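Local coordinates for putative glyoxalase superfamily protein (Ralstonia eutropha, PDB 3IUZ) that probably acts as an iron(II)-dependent dioxygenase of the 2-oxoadipate dioxygenase/decarboxylase family, converting 2-oxoadipate to 2-hydroxyglutarate, at residues 152-156 with 218-223; 210-216 with 284-288; 38-42 with 186-190. All blocks are in the same frame, centred on the assembly; numbering follows the deposited sequence.

Interaction 1 of 3, residues 152-156 with 218-223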
loop_
_atom_site.group_PDB
_atom_site.type_symbol
_atom_site.label_atom_id
_atom_site.label_comp_id
_atom_site.label_asym_id
_atom_site.label_seq_id
_atom_site.Cartn_x
_atom_site.Cartn_y
_atom_site.Cartn_z
ATOM N N PHE A 152 -4.212 -5.712 -24.959
ATOM C CA PHE A 152 -5.358 -6.567 -24.726
ATOM C C PHE A 152 -6.434 -6.378 -25.800
ATOM O O PHE A 152 -6.314 -5.522 -26.666
ATOM C CB PHE A 152 -5.892 -6.326 -23.326
ATOM C CG PHE A 152 -4.982 -6.844 -22.253
ATOM C CD1 PHE A 152 -3.902 -6.079 -21.808
ATOM C CD2 PHE A 152 -5.157 -8.109 -21.734
ATOM C CE1 PHE A 152 -3.048 -6.547 -20.840
ATOM C CE2 PHE A 152 -4.310 -8.603 -20.754
ATOM C CZ PHE A 152 -3.238 -7.818 -20.293
ATOM N N SER A 153 -7.489 -7.165 -25.724
ATOM C CA SER A 153 -8.537 -7.084 -26.731
ATOM C C SER A 153 -9.259 -5.737 -26.789
ATOM O O SER A 153 -9.198 -4.929 -25.865
ATOM C CB SER A 153 -9.548 -8.224 -26.524
ATOM O OG SER A 153 -10.440 -7.970 -25.456
ATOM N N ASP A 154 -9.955 -5.508 -27.901
ATOM C CA ASP A 154 -10.765 -4.330 -28.026
ATOM C C ASP A 154 -11.757 -4.289 -26.905
ATOM O O ASP A 154 -11.963 -3.249 -26.285
ATOM C CB ASP A 154 -11.538 -4.306 -29.344
ATOM C CG ASP A 154 -10.674 -3.978 -30.544
ATOM O OD1 ASP A 154 -9.494 -3.607 -30.399
ATOM O OD2 ASP A 154 -11.203 -4.129 -31.669
ATOM N N ALA A 155 -12.396 -5.420 -26.667
ATOM C CA ALA A 155 -13.449 -5.479 -25.663
ATOM C C ALA A 155 -12.884 -5.116 -24.277
ATOM O O ALA A 155 -13.490 -4.405 -23.476
ATOM C CB ALA A 155 -14.123 -6.890 -25.657
ATOM N N PHE A 156 -11.724 -5.653 -24.013
ATOM C CA PHE A 156 -11.033 -5.412 -22.741
ATOM C C PHE A 156 -10.687 -3.931 -22.568
ATOM O O PHE A 156 -10.988 -3.334 -21.540
ATOM C CB PHE A 156 -9.778 -6.247 -22.729
ATOM C CG PHE A 156 -8.966 -6.136 -21.480
ATOM C CD1 PHE A 156 -8.072 -5.095 -21.326
ATOM C CD2 PHE A 156 -9.018 -7.130 -20.499
ATOM C CE1 PHE A 156 -7.286 -4.988 -20.191
ATOM C CE2 PHE A 156 -8.202 -7.043 -19.373
ATOM C CZ PHE A 156 -7.335 -5.970 -19.224
ATOM N N THR A 218 -15.290 -9.290 -18.302
ATOM C CA THR A 218 -14.456 -9.083 -19.507
ATOM C C THR A 218 -12.987 -8.928 -19.148
ATOM O O THR A 218 -12.101 -9.551 -19.781
ATOM C CB THR A 218 -14.906 -7.862 -20.298
ATOM O OG1 THR A 218 -16.221 -8.106 -20.819
ATOM C CG2 THR A 218 -13.927 -7.542 -21.446
ATOM N N LEU A 219 -12.715 -8.127 -18.119
ATOM C CA LEU A 219 -11.329 -7.948 -17.676
ATOM C C LEU A 219 -10.771 -9.260 -17.161
ATOM O O LEU A 219 -9.625 -9.650 -17.468
ATOM C CB LEU A 219 -11.226 -6.844 -16.609
ATOM C CG LEU A 219 -11.719 -5.405 -16.999
ATOM C CD1 LEU A 219 -11.748 -4.486 -15.771
ATOM C CD2 LEU A 219 -10.913 -4.790 -18.116
ATOM N N LEU A 220 -11.576 -9.951 -16.376
ATOM C CA LEU A 220 -11.072 -11.146 -15.722
ATOM C C LEU A 220 -10.668 -12.240 -16.704
ATOM O O LEU A 220 -9.748 -13.003 -16.421
ATOM C CB LEU A 220 -12.085 -11.664 -14.722
ATOM C CG LEU A 220 -11.700 -12.815 -13.806
ATOM C CD1 LEU A 220 -10.376 -12.584 -13.050
ATOM C CD2 LEU A 220 -12.888 -13.106 -12.858
ATOM N N ARG A 221 -11.314 -12.296 -17.855
ATOM C CA ARG A 221 -10.945 -13.276 -18.861
ATOM C C ARG A 221 -9.523 -13.089 -19.414
ATOM O O ARG A 221 -8.921 -14.045 -19.895
ATOM C CB ARG A 221 -11.944 -13.263 -19.993
ATOM C CG ARG A 221 -13.363 -13.476 -19.488
ATOM C CD ARG A 221 -14.306 -14.181 -20.434
ATOM N NE ARG A 221 -15.623 -14.154 -19.791
ATOM C CZ ARG A 221 -16.519 -13.174 -19.946
ATOM N NH1 ARG A 221 -16.286 -12.138 -20.758
ATOM N NH2 ARG A 221 -17.671 -13.235 -19.279
ATOM N N GLU A 222 -8.986 -11.882 -19.375
ATOM C CA GLU A 222 -7.649 -11.643 -19.920
ATOM C C GLU A 222 -6.597 -11.283 -18.892
ATOM O O GLU A 222 -5.416 -11.503 -19.123
ATOM C CB GLU A 222 -7.694 -10.615 -21.042
ATOM C CG GLU A 222 -8.777 -10.918 -22.084
ATOM C CD GLU A 222 -8.868 -9.902 -23.156
ATOM O OE1 GLU A 222 -7.812 -9.416 -23.603
ATOM O OE2 GLU A 222 -10.020 -9.593 -23.571
ATOM N N SER A 223 -7.026 -10.790 -17.741
ATOM C CA SER A 223 -6.103 -10.312 -16.719
ATOM C C SER A 223 -6.734 -10.381 -15.337
ATOM O O SER A 223 -7.602 -9.597 -15.035
ATOM C CB SER A 223 -5.733 -8.821 -16.981
ATOM O OG SER A 223 -4.902 -8.342 -15.937
#

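Interaction 2 of 3, residues 210-216 with 284-288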
loop_
_atom_site.group_PDB
_atom_site.type_symbol
_atom_site.label_atom_id
_atom_site.label_comp_id
_atom_site.label_asym_id
_atom_site.label_seq_id
_atom_site.Cartn_x
_atom_site.Cartn_y
_atom_site.Cartn_z
ATOM N N VAL A 210 -18.736 1.901 -8.658
ATOM C CA VAL A 210 -19.032 0.486 -8.756
ATOM C C VAL A 210 -18.990 0.096 -10.222
ATOM O O VAL A 210 -19.673 0.677 -11.015
ATOM C CB VAL A 210 -20.423 0.166 -8.151
ATOM C CG1 VAL A 210 -20.776 -1.293 -8.333
ATOM C CG2 VAL A 210 -20.484 0.591 -6.676
ATOM N N PRO A 211 -18.165 -0.870 -10.591
ATOM C CA PRO A 211 -18.151 -1.290 -11.985
ATOM C C PRO A 211 -19.271 -2.274 -12.343
ATOM O O PRO A 211 -19.830 -2.946 -11.467
ATOM C CB PRO A 211 -16.834 -2.032 -12.104
ATOM C CG PRO A 211 -16.668 -2.635 -10.802
ATOM C CD PRO A 211 -17.177 -1.610 -9.807
ATOM N N ARG A 212 -19.532 -2.370 -13.648
ATOM C CA ARG A 212 -20.503 -3.316 -14.194
ATOM C C ARG A 212 -19.945 -4.718 -14.058
ATOM O O ARG A 212 -18.771 -4.957 -14.297
ATOM C CB ARG A 212 -20.732 -3.046 -15.657
ATOM C CG ARG A 212 -21.475 -1.765 -15.881
ATOM C CD ARG A 212 -21.654 -1.439 -17.324
ATOM N NE ARG A 212 -22.072 -0.039 -17.382
ATOM C CZ ARG A 212 -22.275 0.657 -18.487
ATOM N NH1 ARG A 212 -22.141 0.075 -19.684
ATOM N NH2 ARG A 212 -22.636 1.940 -18.386
ATOM N N LEU A 213 -20.798 -5.646 -13.680
ATOM C CA LEU A 213 -20.362 -6.993 -13.498
ATOM C C LEU A 213 -19.786 -7.512 -14.807
ATOM O O LEU A 213 -18.730 -8.160 -14.826
ATOM C CB LEU A 213 -21.539 -7.856 -13.008
ATOM C CG LEU A 213 -21.222 -9.362 -12.867
ATOM C CD1 LEU A 213 -20.137 -9.583 -11.860
ATOM C CD2 LEU A 213 -22.455 -10.152 -12.469
ATOM N N ALA A 214 -20.481 -7.207 -15.902
ATOM C CA ALA A 214 -20.031 -7.607 -17.243
ATOM C C ALA A 214 -18.639 -7.107 -17.588
ATOM O O ALA A 214 -17.894 -7.818 -18.229
ATOM C CB ALA A 214 -21.029 -7.156 -18.295
ATOM N N ASP A 215 -18.285 -5.892 -17.166
ATOM C CA ASP A 215 -16.961 -5.363 -17.485
ATOM C C ASP A 215 -15.899 -6.042 -16.631
ATOM O O ASP A 215 -14.817 -6.387 -17.134
ATOM C CB ASP A 215 -16.914 -3.829 -17.290
ATOM C CG ASP A 215 -17.712 -3.106 -18.324
ATOM O OD1 ASP A 215 -17.968 -3.712 -19.400
ATOM O OD2 ASP A 215 -18.083 -1.956 -18.060
ATOM N N TYR A 216 -16.240 -6.275 -15.360
ATOM C CA TYR A 216 -15.363 -7.012 -14.441
ATOM C C TYR A 216 -15.001 -8.352 -15.048
ATOM O O TYR A 216 -13.809 -8.740 -15.113
ATOM C CB TYR A 216 -16.005 -7.202 -13.046
ATOM C CG TYR A 216 -15.250 -8.198 -12.188
ATOM C CD1 TYR A 216 -14.047 -7.838 -11.577
ATOM C CD2 TYR A 216 -15.711 -9.515 -12.012
ATOM C CE1 TYR A 216 -13.333 -8.742 -10.802
ATOM C CE2 TYR A 216 -14.977 -10.457 -11.222
ATOM C CZ TYR A 216 -13.816 -10.085 -10.615
ATOM O OH TYR A 216 -13.062 -10.991 -9.859
ATOM N N ARG A 284 -17.910 -7.444 -2.652
ATOM C CA ARG A 284 -17.904 -6.236 -3.445
ATOM C C ARG A 284 -19.169 -6.119 -4.258
ATOM O O ARG A 284 -19.803 -7.128 -4.637
ATOM C CB ARG A 284 -16.694 -6.220 -4.395
ATOM C CG ARG A 284 -15.340 -6.162 -3.704
ATOM C CD ARG A 284 -15.086 -4.794 -3.006
ATOM N NE ARG A 284 -13.792 -4.784 -2.323
ATOM C CZ ARG A 284 -13.615 -4.771 -1.012
ATOM N NH1 ARG A 284 -14.651 -4.751 -0.204
ATOM N NH2 ARG A 284 -12.402 -4.780 -0.489
ATOM N N GLN A 285 -19.516 -4.866 -4.553
ATOM C CA GLN A 285 -20.677 -4.568 -5.358
ATOM C C GLN A 285 -20.329 -4.378 -6.828
ATOM O O GLN A 285 -19.265 -3.912 -7.188
ATOM C CB GLN A 285 -21.363 -3.313 -4.834
ATOM C CG GLN A 285 -21.946 -3.499 -3.451
ATOM C CD GLN A 285 -22.510 -2.229 -2.883
ATOM O OE1 GLN A 285 -21.935 -1.148 -3.022
ATOM N NE2 GLN A 285 -23.636 -2.354 -2.223
ATOM N N PHE A 286 -21.269 -4.735 -7.669
ATOM C CA PHE A 286 -21.196 -4.577 -9.095
ATOM C C PHE A 286 -22.556 -4.171 -9.672
ATOM O O PHE A 286 -23.589 -4.401 -9.067
ATOM C CB PHE A 286 -20.818 -5.880 -9.772
ATOM C CG PHE A 286 -19.514 -6.421 -9.346
ATOM C CD1 PHE A 286 -19.411 -7.183 -8.193
ATOM C CD2 PHE A 286 -18.363 -6.200 -10.109
ATOM C CE1 PHE A 286 -18.178 -7.726 -7.809
ATOM C CE2 PHE A 286 -17.157 -6.727 -9.727
ATOM C CZ PHE A 286 -17.063 -7.504 -8.562
ATOM N N ILE A 287 -22.540 -3.610 -10.865
ATOM C CA ILE A 287 -23.777 -3.237 -11.550
ATOM C C ILE A 287 -24.149 -4.350 -12.488
ATOM O O ILE A 287 -23.374 -4.766 -13.376
ATOM C CB ILE A 287 -23.674 -1.914 -12.303
ATOM C CG1 ILE A 287 -23.198 -0.803 -11.351
ATOM C CG2 ILE A 287 -25.035 -1.574 -13.007
ATOM C CD1 ILE A 287 -24.102 -0.493 -10.151
ATOM N N GLY A 288 -25.362 -4.845 -12.273
ATOM C CA GLY A 288 -25.911 -5.937 -13.061
ATOM C C GLY A 288 -26.465 -5.537 -14.418
ATOM O O GLY A 288 -26.511 -4.366 -14.749
HETATM O O HOH W 1 -23.140 -6.008 -15.706
#

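Interaction 3 of 3, residues 38-42 with 186-190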
loop_
_atom_site.group_PDB
_atom_site.type_symbol
_atom_site.label_atom_id
_atom_site.label_comp_id
_atom_site.label_asym_id
_atom_site.label_seq_id
_atom_site.Cartn_x
_atom_site.Cartn_y
_atom_site.Cartn_z
ATOM N N GLY A 38 9.611 20.795 18.137
ATOM C CA GLY A 38 8.592 19.790 18.389
ATOM C C GLY A 38 7.644 19.549 17.222
ATOM O O GLY A 38 6.790 18.644 17.288
ATOM N N ARG A 39 7.830 20.298 16.133
ATOM C CA ARG A 39 7.090 20.052 14.877
ATOM C C ARG A 39 7.331 18.645 14.324
ATOM O O ARG A 39 8.263 17.941 14.738
ATOM C CB ARG A 39 7.465 21.111 13.855
ATOM C CG ARG A 39 7.106 22.501 14.386
ATOM C CD ARG A 39 7.545 23.641 13.525
ATOM N NE ARG A 39 8.985 23.688 13.424
ATOM C CZ ARG A 39 9.674 24.695 12.881
ATOM N NH1 ARG A 39 9.064 25.773 12.415
ATOM N NH2 ARG A 39 10.997 24.629 12.813
ATOM N N ALA A 40 6.511 18.263 13.352
ATOM C CA ALA A 40 6.619 16.968 12.722
ATOM C C ALA A 40 7.430 17.065 11.449
ATOM O O ALA A 40 7.105 17.841 10.510
ATOM C CB ALA A 40 5.244 16.370 12.445
ATOM N N THR A 41 8.504 16.290 11.416
ATOM C CA THR A 41 9.317 16.247 10.209
ATOM C C THR A 41 8.664 15.395 9.106
ATOM O O THR A 41 7.810 14.560 9.388
ATOM C CB THR A 41 10.685 15.673 10.488
ATOM O OG1 THR A 41 10.574 14.315 10.950
ATOM C CG2 THR A 41 11.432 16.507 11.552
ATOM N N ARG A 42 9.147 15.529 7.869
ATOM C CA ARG A 42 8.614 14.716 6.788
ATOM C C ARG A 42 8.807 13.230 7.023
ATOM O O ARG A 42 7.919 12.441 6.657
ATOM C CB ARG A 42 9.177 15.081 5.422
ATOM C CG ARG A 42 10.604 14.782 5.223
ATOM C CD ARG A 42 11.053 15.147 3.815
ATOM N NE ARG A 42 12.418 14.699 3.609
ATOM C CZ ARG A 42 13.126 14.871 2.502
ATOM N NH1 ARG A 42 12.626 15.521 1.442
ATOM N NH2 ARG A 42 14.350 14.389 2.472
ATOM N N GLY A 186 10.466 20.937 5.203
ATOM C CA GLY A 186 10.832 19.670 5.842
ATOM C C GLY A 186 10.044 19.301 7.100
ATOM O O GLY A 186 10.262 18.217 7.671
ATOM N N VAL A 187 9.156 20.192 7.525
ATOM C CA VAL A 187 8.342 20.037 8.701
ATOM C C VAL A 187 6.972 20.643 8.458
ATOM O O VAL A 187 6.803 21.472 7.559
ATOM C CB VAL A 187 8.931 20.772 9.945
ATOM C CG1 VAL A 187 10.261 20.124 10.355
ATOM C CG2 VAL A 187 9.033 22.308 9.707
ATOM N N LEU A 188 6.004 20.201 9.246
ATOM C CA LEU A 188 4.713 20.874 9.451
ATOM C C LEU A 188 4.498 20.896 10.966
ATOM O O LEU A 188 5.119 20.110 11.673
ATOM C CB LEU A 188 3.556 20.105 8.796
ATOM C CG LEU A 188 3.475 20.054 7.268
ATOM C CD1 LEU A 188 2.502 18.954 6.846
ATOM C CD2 LEU A 188 3.121 21.451 6.674
ATOM N N THR A 189 3.596 21.737 11.476
ATOM C CA THR A 189 3.177 21.578 12.871
ATOM C C THR A 189 2.614 20.156 13.035
ATOM O O THR A 189 2.203 19.541 12.038
ATOM C CB THR A 189 2.080 22.604 13.245
ATOM O OG1 THR A 189 0.921 22.362 12.455
ATOM C CG2 THR A 189 2.597 24.061 13.046
ATOM N N VAL A 190 2.603 19.618 14.258
ATOM C CA VAL A 190 2.095 18.284 14.461
ATOM C C VAL A 190 0.606 18.257 14.027
ATOM O O VAL A 190 0.188 17.319 13.375
ATOM C CB VAL A 190 2.332 17.753 15.899
ATOM C CG1 VAL A 190 1.636 16.392 16.092
ATOM C CG2 VAL A 190 3.853 17.635 16.222
#

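Interaction 1 of 3, residues 152-156 with 218-223
E222 meets S153 with both carboxylate oxygens. Its OE1 receives the backbone N-H of S153 (S153 N to E222 OE1 3.1 Å, nearly straight at 171°), and its OE2 takes the hydroxyl of S153 in a short bond (S153 OG to E222 OE2 2.5 Å). Each oxygen uses its syn lone pair, so the two bonds fix the rotation of the carboxylate. The E222 chain is extended beyond CG, which carries its acid group past the rings of F152 and F156; E222 CB lies 3.6 Å from F152 CD2, and the carboxylate plane is turned 37° and 43° from the two rings.

S153 is the N-cap of helix 154-164. S153 OG, which donates to E222, also accepts from F156 N at 3.0 Å, so one hydroxyl serves as both cap and tether. In a capping box the N-cap N-H is taken by a side chain of its own helix; here E222, from helix 213-222, takes it instead. The negative charge at a helix N-terminus is probably favoured by the helix dipole.

F156, with CG anti to the backbone N, lays its ring between two partners. L219 CD2 sits over one face, 3.8 Å from the F156 ring centroid and close to the ring normal, a CH-pi contact. F152 CG lies above the opposite face, offset toward the rim. L219 O is in plane at the ring edge (3.5 Å from F156 CE2) while it also accepts from E222 N and S223 N.

Farther out, T218 CG2 packs 3.8 Å from F156 CA, its OG1 being bonded to A214 O. R157 binds F152 O and D154, and F147 of strand 141-147 meets the F152 ring. S223 OG caps helix 224-232 through M226 N.

Interaction 2 of 3, residues 210-216 with 284-288
A single beta bridge between R212 and I287 fastens the N-terminal end of helix 213-222 to the last residues of strand 281-287. Two backbone bonds flanking R212 define it: I287 N to P211 O at 2.9 Å and L213 N to I287 O at 2.7 Å, the latter nearly straight at 171°. I287 O has a second donor in a water (2.7 Å) that also accepts from A214 N, tying the first turn of the helix to the strand end.

F286 carries the side-chain contact. With CG beside its backbone N (chi1 -60°), the ring meets L213 CD1 over one face and drives its CE2 against Y216, 3.4 Å from Y216 CG. F286 CZ stands over the centre of the Y216 ring; the two planes lie at 55°, an oblique aromatic pair. P211 CG comes 4.0 Å from F286 CD2, and V210 CG1 packs 3.9 Å from I287 CD1.

Strand 293-306 pairs with this strand through V294 and R296 and touches L213 and Y216, helix 224-232 adds A227 and T231, and helix 154-164 packs V163 against P211.

Interaction 3 of 3, residues 38-42 with 186-190
R39 and V187 cross with the guanidinium lying flat over a methyl: V187 CG2 is 3.9 Å above the R39 plane, over its centre. A bend at chi3 (-63°) folds the arginine back to reach it, and D35 forms a salt bridge with R39 NE. The V187 torsion (chi1 -66°) places CG2 between the backbone N and the carbonyl carbon, pointing it at R39, and turns CG1 to T41 CG2 at 4.0 Å. V190 CG2 packs against residues 38-40, 3.3 Å from G38 O and 4.2 Å from A40 CB. R42, extended from CG to NE, places its guanidinium at D134, in a salt bridge, and at a bound hexaethylene glycol.

In the backbone, A40 N to L188 O and L188 N to A40 O, both 2.9 Å, form the reciprocal bonds of the hydrogen-bonded pair; T41 and V187 form the non-hydrogen-bonded one. R42 N to G186 O (2.9 Å) adds a third bond.

A40 and L188 share one face, against I45, and T41 and V187 the other. The result is a minimal two-stranded antiparallel ribbon whose strands run into helices 42-60 and 190-200, with T41 and T189 as their N-caps.

Overall arrangement
Interactions 1 and 2 are neighbours, with centres about 14 Å apart: both use helix 213-222, interaction 2 at its N-terminal end and interaction 1 at its C-terminal part, so this one helix is tied to strand 281-287 and to the cap of helix 154-164. Interaction 3 lies on the opposite side of the chain's centre, about 46 Å from interaction 1 and about 43 Å from interaction 2 between centres; the nearest atoms are about 33 Å and 28 Å apart. The position of the iron site relative to these contacts is not established. Glycols probably from the crystallisation liquor lie near interactions 1 and 3, a triethylene glycol by the E222 side chain among them.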